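Local coordinates for phytase (Citrobacter braakii, PDB 3ZHC), which belongs, as a phytase, to branch 2 of the histidine phosphatase superfamily and pairs a mixed α/β core with a largely helical region, at residues B[168-171]-B[176-179]; B[230-235]-B[272-277]. The protein carries 2 engineered substitutions. All blocks are in the same frame, centred on the assembly; numbering follows the deposited sequence. Where two conformers were deposited one is given.

Contact 1 (B[168-171]-B[176-179]). With FMT (formic acid), chain N.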
loop_
_atom_site.group_PDB
_atom_site.type_symbol
_atom_site.label_atom_id
_atom_site.label_comp_id
_atom_site.label_asym_id
_atom_site.label_seq_id
_atom_site.Cartn_x
_atom_site.Cartn_y
_atom_site.Cartn_z
ATOM N N GLU B 168 13.107 -6.463 -15.304
ATOM C CA GLU B 168 13.847 -6.145 -14.046
ATOM C C GLU B 168 12.976 -5.434 -13.017
ATOM O O GLU B 168 13.236 -5.541 -11.806
ATOM C CB GLU B 168 15.150 -5.349 -14.327
ATOM C CG GLU B 168 16.236 -6.161 -15.137
ATOM C CD GLU B 168 16.599 -7.516 -14.484
ATOM O OE1 GLU B 168 16.825 -7.544 -13.256
ATOM O OE2 GLU B 168 16.652 -8.550 -15.212
ATOM N N ARG B 169 11.946 -4.712 -13.474
ATOM C CA ARG B 169 10.944 -4.146 -12.533
ATOM C C ARG B 169 10.088 -5.252 -11.914
ATOM O O ARG B 169 9.570 -5.081 -10.815
ATOM C CB ARG B 169 10.059 -3.113 -13.189
ATOM C CG ARG B 169 10.754 -1.785 -13.426
ATOM C CD ARG B 169 9.764 -0.741 -13.652
ATOM N NE ARG B 169 9.079 -0.388 -12.395
ATOM C CZ ARG B 169 7.835 0.102 -12.289
ATOM N NH1 ARG B 169 7.057 0.309 -13.370
ATOM N NH2 ARG B 169 7.357 0.377 -11.088
ATOM N N ALA B 170 9.947 -6.376 -12.636
ATOM C CA ALA B 170 9.257 -7.569 -12.140
ATOM C C ALA B 170 10.189 -8.530 -11.331
ATOM O O ALA B 170 9.773 -9.647 -10.990
ATOM C CB ALA B 170 8.604 -8.317 -13.302
ATOM N N GLY B 171 11.432 -8.097 -11.038
ATOM C CA GLY B 171 12.405 -8.901 -10.241
ATOM C C GLY B 171 13.387 -9.765 -11.029
ATOM O O GLY B 171 14.179 -10.456 -10.433
ATOM N N LEU B 176 8.568 -14.713 -10.373
ATOM C CA LEU B 176 8.816 -14.039 -9.059
ATOM C C LEU B 176 7.778 -12.940 -8.785
ATOM O O LEU B 176 7.371 -12.746 -7.643
ATOM C CB LEU B 176 10.230 -13.440 -8.962
ATOM C CG LEU B 176 11.440 -14.386 -8.910
ATOM C CD1 LEU B 176 12.722 -13.560 -8.801
ATOM C CD2 LEU B 176 11.356 -15.409 -7.780
ATOM N N TYR B 177 7.362 -12.227 -9.838
ATOM C CA TYR B 177 6.297 -11.215 -9.725
ATOM C C TYR B 177 4.963 -11.927 -9.394
ATOM O O TYR B 177 4.198 -11.450 -8.585
ATOM C CB TYR B 177 6.190 -10.392 -11.014
ATOM C CG TYR B 177 5.629 -8.996 -10.870
ATOM C CD1 TYR B 177 6.314 -8.024 -10.125
ATOM C CD2 TYR B 177 4.432 -8.624 -11.502
ATOM C CE1 TYR B 177 5.822 -6.726 -9.992
ATOM C CE2 TYR B 177 3.918 -7.309 -11.375
ATOM C CZ TYR B 177 4.630 -6.366 -10.613
ATOM O OH TYR B 177 4.160 -5.074 -10.470
ATOM N N THR B 178 4.711 -13.077 -10.033
ATOM C CA THR B 178 3.533 -13.901 -9.724
ATOM C C THR B 178 3.551 -14.337 -8.231
ATOM O O THR B 178 2.516 -14.212 -7.562
ATOM C CB THR B 178 3.412 -15.107 -10.673
ATOM O OG1 THR B 178 3.286 -14.625 -12.021
ATOM C CG2 THR B 178 2.200 -15.976 -10.316
ATOM N N GLN B 179 4.720 -14.822 -7.724
ATOM C CA GLN B 179 4.846 -15.209 -6.283
ATOM C C GLN B 179 4.512 -14.042 -5.345
ATOM O O GLN B 179 3.931 -14.243 -4.277
ATOM C CB GLN B 179 6.234 -15.793 -5.920
ATOM C CG GLN B 179 6.327 -17.313 -6.084
ATOM C CD GLN B 179 6.655 -17.727 -7.480
ATOM O OE1 GLN B 179 5.834 -18.330 -8.176
ATOM N NE2 GLN B 179 7.870 -17.395 -7.923
HETATM C C FMT N . 4.053 -16.692 -14.380
HETATM O O1 FMT N . 2.920 -16.438 -13.986
HETATM O O2 FMT N . 4.243 -17.379 -15.375
#
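The ring of Y177 lies along A170, with its CD1-CE1 side nearest the turn that follows helix 159-169, and CD1 comes obliquely to 3.6 Å from A170 CA. That turn is a Schellman motif: A170 is the first residue to leave helical geometry, and G171, with positive phi (94°), is the C-prime residue whose N makes a weak 3.2 Å bond back to E168 O. The next helix, 174-180, starts almost at once, so the contact joins two consecutive helices linked by a short turn. The methyl of A170 rests against the root of the aromatic side chain, with A170 CB 3.9 Å from Y177 CG, while the ring continues obliquely past the backbone as far as R169 O. Y177 CG is anti to its own backbone N (chi1 -154°), which carries the ring away from the exposed L176 and into the interior, where it also meets the rings of Y181 and W232. L176 works on the outer side: its CD1 is 3.8 Å from G171 O, a purely van der Waals approach. No hydrogen bond spans the two segments. The next residue along helix 174-180, T178, faces a bound formic acid, which S217 N also holds; T178 OG1 donates to O1 of the formic acid at 2.7 Å.

Contact 2 (B[230-235]-B[272-277]); sequences GAWSLS and NAQFDL
This is a buried packing contact between two helices of the helical region, the first turn of helix 231-247 meeting a late part of helix 260-280. The local axes approach to 9.5 Å at a signed crossing angle of -117°, and the contacts are confined to W232, S233, A273 and Q274. W232 supplies the aromatic surface: its six-membered ring meets the methyl of A273 obliquely, CZ3 lying 3.9 Å and CH2 4.1 Å from A273 CB. F185 meets the indole edge-to-face. The indole NE1 is hydrogen-bonded to T178 OG1, and W232 N is hydrogen-bonded to S217 OG, which ties this turn to S217. Beside the ring, the side chain of Q274 runs out across the helix start toward S233. Its CG passes 4.3 Å from W232 CE3 in the conformer described; Q274 was modelled in two conformers, and the details of its amide end are uncertain. G230 is the N-cap residue of helix 231-247. Within the first turn, S235 OG, beside its backbone N (chi1 -63°), turns back to donate to A231 O at 2.7 Å. S235 N binds the same oxygen from the opposite face of the carbonyl plane, giving A231 O two donors. No hydrogen bond links the segments themselves; the two helices pack through side chains, and both belong to the helical region that accompanies the α/β core, as in branch 2 histidine phosphatases.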
loop_
_atom_site.group_PDB
_atom_site.type_symbol
_atom_site.label_atom_id
_atom_site.label_comp_id
_atom_site.label_asym_id
_atom_site.label_seq_id
_atom_site.Cartn_x
_atom_site.Cartn_y
_atom_site.Cartn_z
ATOM N N GLY B 230 -1.216 -13.909 -20.659
ATOM C CA GLY B 230 -1.285 -15.043 -19.717
ATOM C C GLY B 230 -2.214 -14.666 -18.584
ATOM O O GLY B 230 -3.064 -13.780 -18.740
ATOM N N ALA B 231 -2.060 -15.319 -17.446
ATOM C CA ALA B 231 -2.890 -15.018 -16.268
ATOM C C ALA B 231 -2.801 -13.536 -15.863
ATOM O O ALA B 231 -3.771 -12.987 -15.370
ATOM C CB ALA B 231 -2.524 -15.899 -15.114
ATOM N N TRP B 232 -1.641 -12.907 -16.085
ATOM C CA TRP B 232 -1.464 -11.457 -15.795
ATOM C C TRP B 232 -2.395 -10.521 -16.622
ATOM O O TRP B 232 -3.148 -9.737 -16.029
ATOM C CB TRP B 232 0.028 -11.040 -15.908
ATOM C CG TRP B 232 0.724 -11.282 -14.642
ATOM C CD1 TRP B 232 1.575 -12.294 -14.347
ATOM C CD2 TRP B 232 0.603 -10.498 -13.467
ATOM N NE1 TRP B 232 2.008 -12.183 -13.043
ATOM C CE2 TRP B 232 1.422 -11.084 -12.482
ATOM C CE3 TRP B 232 -0.120 -9.346 -13.146
ATOM C CZ2 TRP B 232 1.543 -10.551 -11.189
ATOM C CZ3 TRP B 232 0.003 -8.816 -11.855
ATOM C CH2 TRP B 232 0.825 -9.421 -10.901
ATOM N N SER B 233 -2.349 -10.601 -17.949
ATOM C CA SER B 233 -3.258 -9.771 -18.804
ATOM C C SER B 233 -4.735 -10.076 -18.540
ATOM O O SER B 233 -5.538 -9.155 -18.402
ATOM C CB SER B 233 -2.950 -9.949 -20.293
ATOM O OG SER B 233 -3.948 -9.325 -21.108
ATOM N N LEU B 234 -5.080 -11.365 -18.470
ATOM C CA LEU B 234 -6.460 -11.789 -18.207
ATOM C C LEU B 234 -6.970 -11.190 -16.892
ATOM O O LEU B 234 -8.019 -10.548 -16.865
ATOM C CB LEU B 234 -6.579 -13.333 -18.174
ATOM C CG LEU B 234 -7.987 -13.949 -17.928
ATOM C CD1 LEU B 234 -8.963 -13.499 -18.991
ATOM C CD2 LEU B 234 -7.929 -15.504 -17.833
ATOM N N SER B 235 -6.210 -11.402 -15.815
ATOM C CA SER B 235 -6.569 -10.887 -14.471
ATOM C C SER B 235 -6.748 -9.376 -14.438
ATOM O O SER B 235 -7.635 -8.883 -13.756
ATOM C CB SER B 235 -5.528 -11.303 -13.469
ATOM O OG SER B 235 -5.511 -12.730 -13.376
ATOM N N ASN B 272 -3.625 -2.999 -11.321
ATOM C CA ASN B 272 -2.693 -1.896 -11.030
ATOM C C ASN B 272 -1.249 -2.283 -11.263
ATOM O O ASN B 272 -0.498 -1.485 -11.762
ATOM C CB ASN B 272 -2.869 -1.376 -9.593
ATOM C CG ASN B 272 -4.184 -0.637 -9.386
ATOM O OD1 ASN B 272 -4.655 0.102 -10.257
ATOM N ND2 ASN B 272 -4.779 -0.826 -8.221
ATOM N N ALA B 273 -0.882 -3.524 -10.894
ATOM C CA ALA B 273 0.469 -4.055 -11.122
ATOM C C ALA B 273 0.761 -4.300 -12.591
ATOM O O ALA B 273 1.885 -4.105 -13.019
ATOM C CB ALA B 273 0.707 -5.347 -10.297
ATOM N N GLN B 274 -0.241 -4.732 -13.378
ATOM C CA GLN B 274 0.012 -4.967 -14.816
ATOM C C GLN B 274 0.211 -3.608 -15.520
ATOM O O GLN B 274 1.109 -3.483 -16.371
ATOM C CB GLN B 274 -1.063 -5.802 -15.492
ATOM C CG GLN B 274 -0.439 -6.729 -16.549
ATOM C CD GLN B 274 -1.195 -6.741 -17.815
ATOM O OE1 GLN B 274 -0.878 -7.492 -18.740
ATOM N NE2 GLN B 274 -2.212 -5.894 -17.894
ATOM N N PHE B 275 -0.593 -2.605 -15.155
ATOM C CA PHE B 275 -0.433 -1.225 -15.673
ATOM C C PHE B 275 0.915 -0.603 -15.224
ATOM O O PHE B 275 1.519 0.172 -15.952
ATOM C CB PHE B 275 -1.630 -0.326 -15.260
ATOM C CG PHE B 275 -2.756 -0.336 -16.254
ATOM C CD1 PHE B 275 -3.437 -1.502 -16.529
ATOM C CD2 PHE B 275 -3.116 0.820 -16.929
ATOM C CE1 PHE B 275 -4.500 -1.517 -17.483
ATOM C CE2 PHE B 275 -4.136 0.820 -17.846
ATOM C CZ PHE B 275 -4.841 -0.368 -18.129
ATOM N N ASP B 276 1.362 -0.966 -14.018
ATOM C CA ASP B 276 2.645 -0.528 -13.510
ATOM C C ASP B 276 3.780 -1.023 -14.448
ATOM O O ASP B 276 4.612 -0.233 -14.910
ATOM C CB ASP B 276 2.849 -1.026 -12.091
ATOM C CG ASP B 276 4.049 -0.388 -11.403
ATOM O OD1 ASP B 276 4.593 0.636 -11.892
ATOM O OD2 ASP B 276 4.447 -0.922 -10.351
ATOM N N LEU B 277 3.782 -2.332 -14.719
ATOM C CA LEU B 277 4.762 -2.940 -15.617
ATOM C C LEU B 277 4.662 -2.418 -17.059
ATOM O O LEU B 277 5.655 -1.967 -17.629
ATOM C CB LEU B 277 4.616 -4.476 -15.633
ATOM C CG LEU B 277 4.984 -5.234 -14.371
ATOM C CD1 LEU B 277 4.807 -6.717 -14.610
ATOM C CD2 LEU B 277 6.446 -4.924 -13.908
#

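In the fold
Both segments of contact 1 precede those of contact 2 in sequence, and the two centres are about 12 Å apart in the same half of the molecule. Together they link helices 159-169, 174-180, 231-247 and 260-280 in one helical region of the histidine phosphatase fold. Polar links tie them at two points: R169 NH2 forms a salt bridge with D276 OD1 (2.9 Å), and T178 OG1 and W232 NE1 form a probable hydrogen bond. Between these, Y177 packs on A273 and L277, with Y177 CE2 3.4 Å from L277 CD1. Helix 174-180 therefore contacts both helices of contact 2, and the local turn of contact 1 is built into the long-range helix packing.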